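Local coordinates for CLIP-associating protein 2 (Mus musculus, PDB 3WOZ) that contributes to microtubule dynamics through TOG domains, helical HEAT-repeat modules that probably bind tubulin, at residues Ile50-Phe55 with Leu85-Thr90; Gln91-Met96 with Asn126-Phe131; Arg130-Gln135 with Val145-Tyr150. All coordinates share one frame; numbering follows the deposited sequence.

Interaction 1 (Ile50-Phe55 with Leu85-Thr90); sequences IFTRMF and LFVLLT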
loop_
_atom_site.group_PDB
_atom_site.type_symbol
_atom_site.label_atom_id
_atom_site.label_comp_id
_atom_site.label_asym_id
_atom_site.label_seq_id
_atom_site.Cartn_x
_atom_site.Cartn_y
_atom_site.Cartn_z
ATOM N N ILE A 50 15.862 3.690 7.232
ATOM C CA ILE A 50 15.374 4.045 8.565
ATOM C C ILE A 50 13.848 3.919 8.657
ATOM O O ILE A 50 13.323 3.379 9.632
ATOM C CB ILE A 50 15.811 5.478 8.958
ATOM C CG1 ILE A 50 17.323 5.516 9.225
ATOM C CG2 ILE A 50 15.033 5.976 10.185
ATOM C CD1 ILE A 50 17.924 6.923 9.257
ATOM N N PHE A 51 13.150 4.407 7.633
ATOM C CA PHE A 51 11.692 4.376 7.610
ATOM C C PHE A 51 11.139 2.958 7.489
ATOM O O PHE A 51 10.105 2.645 8.078
ATOM C CB PHE A 51 11.141 5.270 6.492
ATOM C CG PHE A 51 10.961 6.715 6.886
ATOM C CD1 PHE A 51 11.212 7.147 8.187
ATOM C CD2 PHE A 51 10.494 7.641 5.958
ATOM C CE1 PHE A 51 11.022 8.478 8.547
ATOM C CE2 PHE A 51 10.300 8.969 6.312
ATOM C CZ PHE A 51 10.563 9.386 7.612
ATOM N N THR A 52 11.833 2.117 6.720
ATOM C CA THR A 52 11.498 0.700 6.589
ATOM C C THR A 52 11.447 0.028 7.962
ATOM O O THR A 52 10.499 -0.698 8.266
ATOM C CB THR A 52 12.505 -0.036 5.668
ATOM O OG1 THR A 52 12.475 0.552 4.363
ATOM C CG2 THR A 52 12.168 -1.527 5.548
ATOM N N ARG A 53 12.462 0.298 8.784
ATOM C CA ARG A 53 12.535 -0.235 10.144
ATOM C C ARG A 53 11.517 0.433 11.070
ATOM O O ARG A 53 10.975 -0.207 11.977
ATOM C CB ARG A 53 13.948 -0.077 10.712
ATOM C CG ARG A 53 15.014 -0.881 9.975
ATOM C CD ARG A 53 16.282 -1.005 10.806
ATOM N NE ARG A 53 16.771 0.295 11.255
ATOM C CZ ARG A 53 17.593 1.069 10.555
ATOM N NH1 ARG A 53 18.024 0.678 9.362
ATOM N NH2 ARG A 53 17.983 2.235 11.047
HETATM N N MSE A 54 11.255 1.718 10.827
HETATM C CA MSE A 54 10.295 2.489 11.620
HETATM C C MSE A 54 8.868 1.933 11.550
HETATM O O MSE A 54 8.061 2.171 12.444
HETATM C CB MSE A 54 10.314 3.965 11.215
HETATM C CG MSE A 54 10.240 4.917 12.399
HETATM SE SE MSE A 54 10.988 6.680 12.032
HETATM C CE MSE A 54 12.010 6.953 13.678
ATOM N N PHE A 55 8.562 1.195 10.487
ATOM C CA PHE A 55 7.272 0.523 10.381
ATOM C C PHE A 55 7.048 -0.458 11.529
ATOM O O PHE A 55 5.907 -0.742 11.889
ATOM C CB PHE A 55 7.127 -0.182 9.029
ATOM C CG PHE A 55 6.659 0.722 7.926
ATOM C CD1 PHE A 55 5.365 1.225 7.928
ATOM C CD2 PHE A 55 7.513 1.070 6.884
ATOM C CE1 PHE A 55 4.925 2.073 6.913
ATOM C CE2 PHE A 55 7.077 1.914 5.856
ATOM C CZ PHE A 55 5.777 2.410 5.873
ATOM N N LEU A 85 8.813 2.201 -3.365
ATOM C CA LEU A 85 7.357 2.132 -3.372
ATOM C C LEU A 85 6.800 0.782 -2.907
ATOM O O LEU A 85 5.803 0.747 -2.180
ATOM C CB LEU A 85 6.786 2.522 -4.747
ATOM C CG LEU A 85 5.260 2.485 -4.925
ATOM C CD1 LEU A 85 4.529 3.389 -3.920
ATOM C CD2 LEU A 85 4.851 2.818 -6.358
ATOM N N PHE A 86 7.438 -0.316 -3.313
ATOM C CA PHE A 86 6.999 -1.644 -2.882
ATOM C C PHE A 86 6.934 -1.713 -1.358
ATOM O O PHE A 86 5.943 -2.170 -0.796
ATOM C CB PHE A 86 7.905 -2.761 -3.432
ATOM C CG PHE A 86 7.644 -4.111 -2.811
ATOM C CD1 PHE A 86 8.386 -4.544 -1.712
ATOM C CD2 PHE A 86 6.636 -4.937 -3.306
ATOM C CE1 PHE A 86 8.138 -5.791 -1.124
ATOM C CE2 PHE A 86 6.380 -6.177 -2.731
ATOM C CZ PHE A 86 7.135 -6.609 -1.640
ATOM N N VAL A 87 7.995 -1.247 -0.705
ATOM C CA VAL A 87 8.099 -1.270 0.750
ATOM C C VAL A 87 7.068 -0.339 1.391
ATOM O O VAL A 87 6.348 -0.747 2.291
ATOM C CB VAL A 87 9.535 -0.915 1.220
ATOM C CG1 VAL A 87 9.560 -0.588 2.707
ATOM C CG2 VAL A 87 10.502 -2.063 0.898
ATOM N N LEU A 88 6.990 0.898 0.903
ATOM C CA LEU A 88 6.052 1.879 1.432
ATOM C C LEU A 88 4.617 1.359 1.418
ATOM O O LEU A 88 3.941 1.354 2.447
ATOM C CB LEU A 88 6.151 3.186 0.643
ATOM C CG LEU A 88 5.119 4.285 0.915
ATOM C CD1 LEU A 88 5.212 4.780 2.359
ATOM C CD2 LEU A 88 5.301 5.436 -0.080
ATOM N N LEU A 89 4.172 0.907 0.247
ATOM C CA LEU A 89 2.783 0.530 0.037
ATOM C C LEU A 89 2.398 -0.756 0.777
ATOM O O LEU A 89 1.344 -0.810 1.430
ATOM C CB LEU A 89 2.477 0.423 -1.464
ATOM C CG LEU A 89 1.074 -0.006 -1.903
ATOM C CD1 LEU A 89 -0.013 0.835 -1.221
ATOM C CD2 LEU A 89 0.946 0.053 -3.422
ATOM N N THR A 90 3.252 -1.774 0.691
ATOM C CA THR A 90 2.965 -3.049 1.329
ATOM C C THR A 90 2.995 -2.941 2.848
ATOM O O THR A 90 2.142 -3.520 3.520
ATOM C CB THR A 90 3.916 -4.186 0.866
ATOM O OG1 THR A 90 5.272 -3.826 1.145
ATOM C CG2 THR A 90 3.750 -4.453 -0.618
#
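The hydroxyl OG1 of Thr52 is gripped twice and still packs against Val87: it hydrogen-bonds to the carbonyl of Cys48 one turn back and to the indole NE1 of Trp84, just ahead of Leu85, while its flank lies 3.5 Å from Val87 CG1. This is a side-to-side junction in the HEAT-repeat solenoid of a TOG domain, where helix 41-54 meets helix 85-96. Threonine suits the place because one branch can pay the polar bonds and the other is a methyl: CG2 also reaches CG1 of Val87, at 4.0 Å. The two short side chains meet at about a right angle. In Val87 the first torsion of 165° sets CG1 anti to the backbone N and carries that methyl to Thr52.

Three residues on, Phe55 supplies the larger apolar group. Its CZ comes within 4.0 Å of Leu88 O and 4.3 Å of Leu88 CD1, and the carbonyl oxygen of Thr52 lies in the ring plane at its edge. Phe66 of helix 60-77 meets this ring edge-to-face, so the ring has an aromatic neighbour as well as the backbone at its edge. Leu88 leans on Leu70 and Ile74 of that same helix, joining this seam to the layer behind it. Within helix 85-96, Phe86 O accepts two bonds, from Thr90 N and, at 2.6 Å, from Thr90 OG1, the two donors arriving from opposite faces of the carbonyl plane.

Interaction 2 (Gln91-Met96 with Asn126-Phe131); sequences QLLKKM and NILMRF
Leu93 meets Phe131 and Leu128 with successive parts of its side chain. CB lies 4.1 Å from Phe131 CE2, oblique to the ring. The first torsion of -71° puts CG anti to the carbonyl carbon, and from there the chain divides. CD1 heads for helix 121-133, where it touches Leu128 CD2 at 3.7 Å and, a little farther off, Phe131 CD2; CD2 turns instead toward helix 141-155 and rests on the carbonyl oxygen of Ala146 and on CB of Tyr150. A forked leucine suits this place because its two methyls serve two neighbouring helices at once. It meets Leu128 at about a right angle, methyl against methyl, and slides past Phe131 in the opposite direction.

Lys94 uses its hydrocarbon stem. CG sits near the plane of the Phe131 ring, at its edge, 3.9 Å from CZ; beyond CG the chain runs extended, so that CE also comes within 4.0 Å of CZ. The amino group NZ lies past the ring and hydrogen-bonds to Gln137, a long chain thus lining a buried aromatic while sending its polar end elsewhere. Phe131 spans much of the distance between the helices because its CG stands anti to the backbone N (chi1 -166°), which points the ring at helix 85-96; on that helix Thr90 touches it too.

The short segments' axes stay 12.5 Å apart, too wide for small residues to bridge, and their N-to-C directions differ by 56°. No hydrogen bond joins the segments, so two leucines, a phenylalanine and the hydrocarbon part of a lysine span the distance, an arrangement consistent with the hydrophobic core of a HEAT-repeat alpha-solenoid.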
loop_
_atom_site.group_PDB
_atom_site.type_symbol
_atom_site.label_atom_id
_atom_site.label_comp_id
_atom_site.label_asym_id
_atom_site.label_seq_id
_atom_site.Cartn_x
_atom_site.Cartn_y
_atom_site.Cartn_z
ATOM N N GLN A 91 3.968 -2.199 3.381
ATOM C CA GLN A 91 4.068 -2.018 4.826
ATOM C C GLN A 91 2.878 -1.233 5.379
ATOM O O GLN A 91 2.390 -1.530 6.469
ATOM C CB GLN A 91 5.389 -1.351 5.218
ATOM C CG GLN A 91 6.607 -2.264 5.123
ATOM C CD GLN A 91 6.581 -3.392 6.141
ATOM O OE1 GLN A 91 6.440 -3.157 7.342
ATOM N NE2 GLN A 91 6.718 -4.626 5.663
ATOM N N LEU A 92 2.409 -0.245 4.617
ATOM C CA LEU A 92 1.233 0.530 5.008
ATOM C C LEU A 92 -0.028 -0.329 5.004
ATOM O O LEU A 92 -0.888 -0.178 5.874
ATOM C CB LEU A 92 1.049 1.756 4.112
ATOM C CG LEU A 92 1.903 3.003 4.349
ATOM C CD1 LEU A 92 1.551 4.053 3.299
ATOM C CD2 LEU A 92 1.718 3.573 5.771
ATOM N N LEU A 93 -0.129 -1.241 4.036
ATOM C CA LEU A 93 -1.285 -2.139 3.965
ATOM C C LEU A 93 -1.287 -3.156 5.107
ATOM O O LEU A 93 -2.346 -3.493 5.642
ATOM C CB LEU A 93 -1.366 -2.839 2.608
ATOM C CG LEU A 93 -1.763 -1.952 1.424
ATOM C CD1 LEU A 93 -1.462 -2.676 0.123
ATOM C CD2 LEU A 93 -3.231 -1.544 1.497
ATOM N N LYS A 94 -0.102 -3.625 5.484
ATOM C CA LYS A 94 0.040 -4.488 6.654
ATOM C C LYS A 94 -0.385 -3.755 7.933
ATOM O O LYS A 94 -1.126 -4.304 8.748
ATOM C CB LYS A 94 1.472 -5.013 6.775
ATOM C CG LYS A 94 1.833 -6.058 5.729
ATOM C CD LYS A 94 3.251 -6.562 5.923
ATOM C CE LYS A 94 3.433 -7.927 5.262
ATOM N NZ LYS A 94 4.865 -8.352 5.225
ATOM N N LYS A 95 0.064 -2.511 8.085
ATOM C CA LYS A 95 -0.333 -1.671 9.222
ATOM C C LYS A 95 -1.833 -1.399 9.232
ATOM O O LYS A 95 -2.470 -1.454 10.282
ATOM C CB LYS A 95 0.450 -0.354 9.241
ATOM C CG LYS A 95 1.906 -0.506 9.642
ATOM C CD LYS A 95 2.031 -1.153 11.011
ATOM C CE LYS A 95 3.250 -2.033 11.083
ATOM N NZ LYS A 95 3.573 -2.346 12.490
HETATM N N MSE A 96 -2.387 -1.130 8.053
HETATM C CA MSE A 96 -3.821 -0.907 7.886
HETATM C C MSE A 96 -4.637 -2.151 8.247
HETATM O O MSE A 96 -5.789 -2.042 8.661
HETATM C CB MSE A 96 -4.133 -0.463 6.451
HETATM C CG MSE A 96 -5.518 0.138 6.257
HETATM SE SE MSE A 96 -5.743 1.848 7.196
HETATM C CE MSE A 96 -7.664 1.741 7.520
ATOM N N ASN A 126 0.901 -3.035 -10.069
ATOM C CA ASN A 126 1.769 -4.200 -10.222
ATOM C C ASN A 126 2.275 -4.704 -8.880
ATOM O O ASN A 126 2.360 -5.912 -8.658
ATOM C CB ASN A 126 2.934 -3.897 -11.171
ATOM C CG ASN A 126 2.480 -3.660 -12.608
ATOM O OD1 ASN A 126 3.207 -3.063 -13.402
ATOM N ND2 ASN A 126 1.277 -4.120 -12.946
ATOM N N ILE A 127 2.591 -3.771 -7.982
ATOM C CA ILE A 127 2.951 -4.105 -6.607
ATOM C C ILE A 127 1.784 -4.792 -5.907
ATOM O O ILE A 127 1.979 -5.755 -5.165
ATOM C CB ILE A 127 3.394 -2.855 -5.821
ATOM C CG1 ILE A 127 4.791 -2.427 -6.275
ATOM C CG2 ILE A 127 3.371 -3.108 -4.309
ATOM C CD1 ILE A 127 5.073 -0.975 -6.068
ATOM N N LEU A 128 0.576 -4.304 -6.165
ATOM C CA LEU A 128 -0.617 -4.850 -5.537
ATOM C C LEU A 128 -0.941 -6.265 -6.020
ATOM O O LEU A 128 -1.440 -7.087 -5.252
ATOM C CB LEU A 128 -1.809 -3.916 -5.745
ATOM C CG LEU A 128 -1.779 -2.559 -5.023
ATOM C CD1 LEU A 128 -2.982 -1.733 -5.415
ATOM C CD2 LEU A 128 -1.725 -2.713 -3.522
HETATM N N MSE A 129 -0.654 -6.550 -7.288
HETATM C CA MSE A 129 -0.880 -7.891 -7.820
HETATM C C MSE A 129 0.077 -8.907 -7.191
HETATM O O MSE A 129 -0.358 -9.963 -6.736
HETATM C CB MSE A 129 -0.810 -7.908 -9.350
HETATM C CG MSE A 129 -1.940 -7.147 -10.050
HETATM SE SE MSE A 129 -3.766 -7.647 -9.546
HETATM C CE MSE A 129 -4.108 -6.313 -8.159
ATOM N N ARG A 130 1.362 -8.567 -7.141
ATOM C CA ARG A 130 2.371 -9.405 -6.484
ATOM C C ARG A 130 2.102 -9.590 -4.986
ATOM O O ARG A 130 2.270 -10.691 -4.458
ATOM C CB ARG A 130 3.783 -8.848 -6.706
ATOM C CG ARG A 130 4.348 -9.107 -8.105
ATOM C CD ARG A 130 5.763 -8.543 -8.275
ATOM N NE ARG A 130 5.786 -7.079 -8.251
ATOM C CZ ARG A 130 5.569 -6.300 -9.309
ATOM N NH1 ARG A 130 5.308 -6.830 -10.499
ATOM N NH2 ARG A 130 5.607 -4.979 -9.175
ATOM N N PHE A 131 1.677 -8.522 -4.311
ATOM C CA PHE A 131 1.397 -8.580 -2.874
ATOM C C PHE A 131 0.214 -9.497 -2.550
ATOM O O PHE A 131 0.239 -10.216 -1.553
ATOM C CB PHE A 131 1.164 -7.175 -2.307
ATOM C CG PHE A 131 1.209 -7.101 -0.801
ATOM C CD1 PHE A 131 2.257 -7.677 -0.087
ATOM C CD2 PHE A 131 0.218 -6.420 -0.099
ATOM C CE1 PHE A 131 2.306 -7.597 1.302
ATOM C CE2 PHE A 131 0.260 -6.331 1.291
ATOM C CZ PHE A 131 1.305 -6.924 1.993
#

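Interaction 3 (Arg130-Gln135 with Val145-Tyr150); sequences RFTVDQ and VAILKY
Ile147 drives both of its branches into segment 130-135, one toward Phe131 and the other toward Thr132. The first torsion of -69° places CG1 beside the backbone N and CG2 anti to it, and this spreads the beta-branched side chain across two consecutive residues of the facing helix. On the Phe131 side the fit is close: CD1 lies 3.6 Å from CE2 of the ring, and CG1 comes within 3.8 Å of both CD2 and CE2. CG1 and CD1 both lie against the CD2-CE2 side of the ring, the isoleucine crossing it obliquely. On the other side CG2 approaches Thr132 OG1 at 3.6 Å. That hydroxyl is already hydrogen-bonded to the carbonyl of Leu128 a turn earlier, which lets a polar residue sit buried against a methyl; Trp179 of helix 167-179 also packs on Thr132. With an alanine here, CD2 and CE2 of Phe131 would probably face a gap, and Thr132 OG1 would be likely to lose the CG2 methyl beside it.

Away from this three-residue core the contact slackens quickly. The helix loses its regular form at Asp134, after weak closing bonds such as Asp134 N to Phe131 O at 3.3 Å, and Asp134 OD1 is taken up locally by Thr136. Gln135 is exposed and remains far from the facing helix, while Lys149 projects from the exposed side of helix 141-155. The two helices run roughly antiparallel and are joined by a short connection, an antiparallel helix packing characteristic of the HEAT-repeat fold of TOG domains.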
loop_
_atom_site.group_PDB
_atom_site.type_symbol
_atom_site.label_atom_id
_atom_site.label_comp_id
_atom_site.label_asym_id
_atom_site.label_seq_id
_atom_site.Cartn_x
_atom_site.Cartn_y
_atom_site.Cartn_z
ATOM N N ARG A 130 1.362 -8.567 -7.141
ATOM C CA ARG A 130 2.371 -9.405 -6.484
ATOM C C ARG A 130 2.102 -9.590 -4.986
ATOM O O ARG A 130 2.270 -10.691 -4.458
ATOM C CB ARG A 130 3.783 -8.848 -6.706
ATOM C CG ARG A 130 4.348 -9.107 -8.105
ATOM C CD ARG A 130 5.763 -8.543 -8.275
ATOM N NE ARG A 130 5.786 -7.079 -8.251
ATOM C CZ ARG A 130 5.569 -6.300 -9.309
ATOM N NH1 ARG A 130 5.308 -6.830 -10.499
ATOM N NH2 ARG A 130 5.607 -4.979 -9.175
ATOM N N PHE A 131 1.677 -8.522 -4.311
ATOM C CA PHE A 131 1.397 -8.580 -2.874
ATOM C C PHE A 131 0.214 -9.497 -2.550
ATOM O O PHE A 131 0.239 -10.216 -1.553
ATOM C CB PHE A 131 1.164 -7.175 -2.307
ATOM C CG PHE A 131 1.209 -7.101 -0.801
ATOM C CD1 PHE A 131 2.257 -7.677 -0.087
ATOM C CD2 PHE A 131 0.218 -6.420 -0.099
ATOM C CE1 PHE A 131 2.306 -7.597 1.302
ATOM C CE2 PHE A 131 0.260 -6.331 1.291
ATOM C CZ PHE A 131 1.305 -6.924 1.993
ATOM N N THR A 132 -0.806 -9.467 -3.404
ATOM C CA THR A 132 -1.985 -10.319 -3.258
ATOM C C THR A 132 -1.614 -11.808 -3.276
ATOM O O THR A 132 -2.147 -12.594 -2.491
ATOM C CB THR A 132 -3.031 -10.007 -4.352
ATOM O OG1 THR A 132 -3.450 -8.641 -4.232
ATOM C CG2 THR A 132 -4.256 -10.916 -4.234
ATOM N N VAL A 133 -0.686 -12.178 -4.156
ATOM C CA VAL A 133 -0.252 -13.571 -4.283
ATOM C C VAL A 133 0.931 -13.918 -3.371
ATOM O O VAL A 133 1.219 -15.099 -3.158
ATOM C CB VAL A 133 0.089 -13.953 -5.757
ATOM C CG1 VAL A 133 -0.972 -13.426 -6.706
ATOM C CG2 VAL A 133 1.470 -13.444 -6.164
ATOM N N ASP A 134 1.597 -12.892 -2.832
ATOM C CA ASP A 134 2.852 -13.061 -2.091
ATOM C C ASP A 134 2.834 -14.295 -1.192
ATOM O O ASP A 134 2.002 -14.412 -0.284
ATOM C CB ASP A 134 3.197 -11.799 -1.290
ATOM C CG ASP A 134 4.694 -11.638 -1.058
ATOM O OD1 ASP A 134 5.339 -12.589 -0.553
ATOM O OD2 ASP A 134 5.228 -10.549 -1.369
ATOM N N GLN A 135 3.759 -15.212 -1.476
ATOM C CA GLN A 135 3.788 -16.544 -0.869
ATOM C C GLN A 135 4.637 -16.600 0.405
ATOM O O GLN A 135 4.552 -17.566 1.170
ATOM C CB GLN A 135 4.307 -17.562 -1.893
ATOM C CG GLN A 135 3.862 -19.006 -1.652
ATOM C CD GLN A 135 2.497 -19.308 -2.243
ATOM O OE1 GLN A 135 2.252 -19.074 -3.429
ATOM N NE2 GLN A 135 1.602 -19.846 -1.418
ATOM N N VAL A 145 -8.712 -7.242 3.470
ATOM C CA VAL A 145 -9.654 -6.131 3.340
ATOM C C VAL A 145 -8.933 -4.854 2.883
ATOM O O VAL A 145 -9.360 -4.194 1.939
ATOM C CB VAL A 145 -10.421 -5.885 4.679
ATOM C CG1 VAL A 145 -11.180 -4.563 4.656
ATOM C CG2 VAL A 145 -11.381 -7.042 4.972
ATOM N N ALA A 146 -7.835 -4.528 3.558
ATOM C CA ALA A 146 -7.052 -3.330 3.257
ATOM C C ALA A 146 -6.455 -3.356 1.842
ATOM O O ALA A 146 -6.537 -2.364 1.114
ATOM C CB ALA A 146 -5.962 -3.135 4.305
ATOM N N ILE A 147 -5.871 -4.490 1.461
ATOM C CA ILE A 147 -5.365 -4.680 0.092
ATOM C C ILE A 147 -6.471 -4.465 -0.932
ATOM O O ILE A 147 -6.285 -3.722 -1.893
ATOM C CB ILE A 147 -4.747 -6.082 -0.119
ATOM C CG1 ILE A 147 -3.452 -6.225 0.675
ATOM C CG2 ILE A 147 -4.485 -6.350 -1.611
ATOM C CD1 ILE A 147 -3.125 -7.666 1.041
ATOM N N LEU A 148 -7.620 -5.104 -0.710
ATOM C CA LEU A 148 -8.755 -5.030 -1.633
ATOM C C LEU A 148 -9.354 -3.627 -1.743
ATOM O O LEU A 148 -9.615 -3.141 -2.850
ATOM C CB LEU A 148 -9.836 -6.054 -1.259
ATOM C CG LEU A 148 -9.466 -7.544 -1.366
ATOM C CD1 LEU A 148 -10.458 -8.411 -0.580
ATOM C CD2 LEU A 148 -9.344 -8.016 -2.830
ATOM N N LYS A 149 -9.566 -2.970 -0.604
ATOM C CA LYS A 149 -10.079 -1.596 -0.618
ATOM C C LYS A 149 -9.160 -0.667 -1.412
ATOM O O LYS A 149 -9.630 0.192 -2.159
ATOM C CB LYS A 149 -10.276 -1.060 0.800
ATOM C CG LYS A 149 -11.551 -1.536 1.472
ATOM C CD LYS A 149 -11.693 -0.896 2.844
ATOM C CE LYS A 149 -13.079 -1.103 3.439
ATOM N NZ LYS A 149 -13.063 -0.733 4.889
ATOM N N TYR A 150 -7.854 -0.859 -1.259
ATOM C CA TYR A 150 -6.875 -0.048 -1.971
ATOM C C TYR A 150 -6.925 -0.317 -3.480
ATOM O O TYR A 150 -6.963 0.630 -4.274
ATOM C CB TYR A 150 -5.473 -0.276 -1.406
ATOM C CG TYR A 150 -4.446 0.749 -1.844
ATOM C CD1 TYR A 150 -3.861 0.687 -3.112
ATOM C CD2 TYR A 150 -4.048 1.771 -0.988
ATOM C CE1 TYR A 150 -2.911 1.623 -3.516
ATOM C CE2 TYR A 150 -3.094 2.705 -1.380
ATOM C CZ TYR A 150 -2.536 2.626 -2.648
ATOM O OH TYR A 150 -1.589 3.546 -3.037
#

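The three contacts step along the solenoid. Interaction 1 closes before interaction 2 opens, while interaction 3 starts on the stretch where 2 ends. Interaction 1 joins helices 41-54 and 85-96, interaction 2 carries on from helix 85-96 to helix 121-133, and interaction 3 pairs helix 121-133 with helix 141-155. Centres of interactions 1 and 2 lie about 10 Å apart, those of 2 and 3 about 5 Å, and those of 1 and 3 about 16 Å. Phe131 belongs to both later contacts, and Lys95 NZ reaches back to Phe55 O. Packing is thus continuous across these four helices, consistent with a TOG domain that probably behaves as one elongated, fairly rigid body.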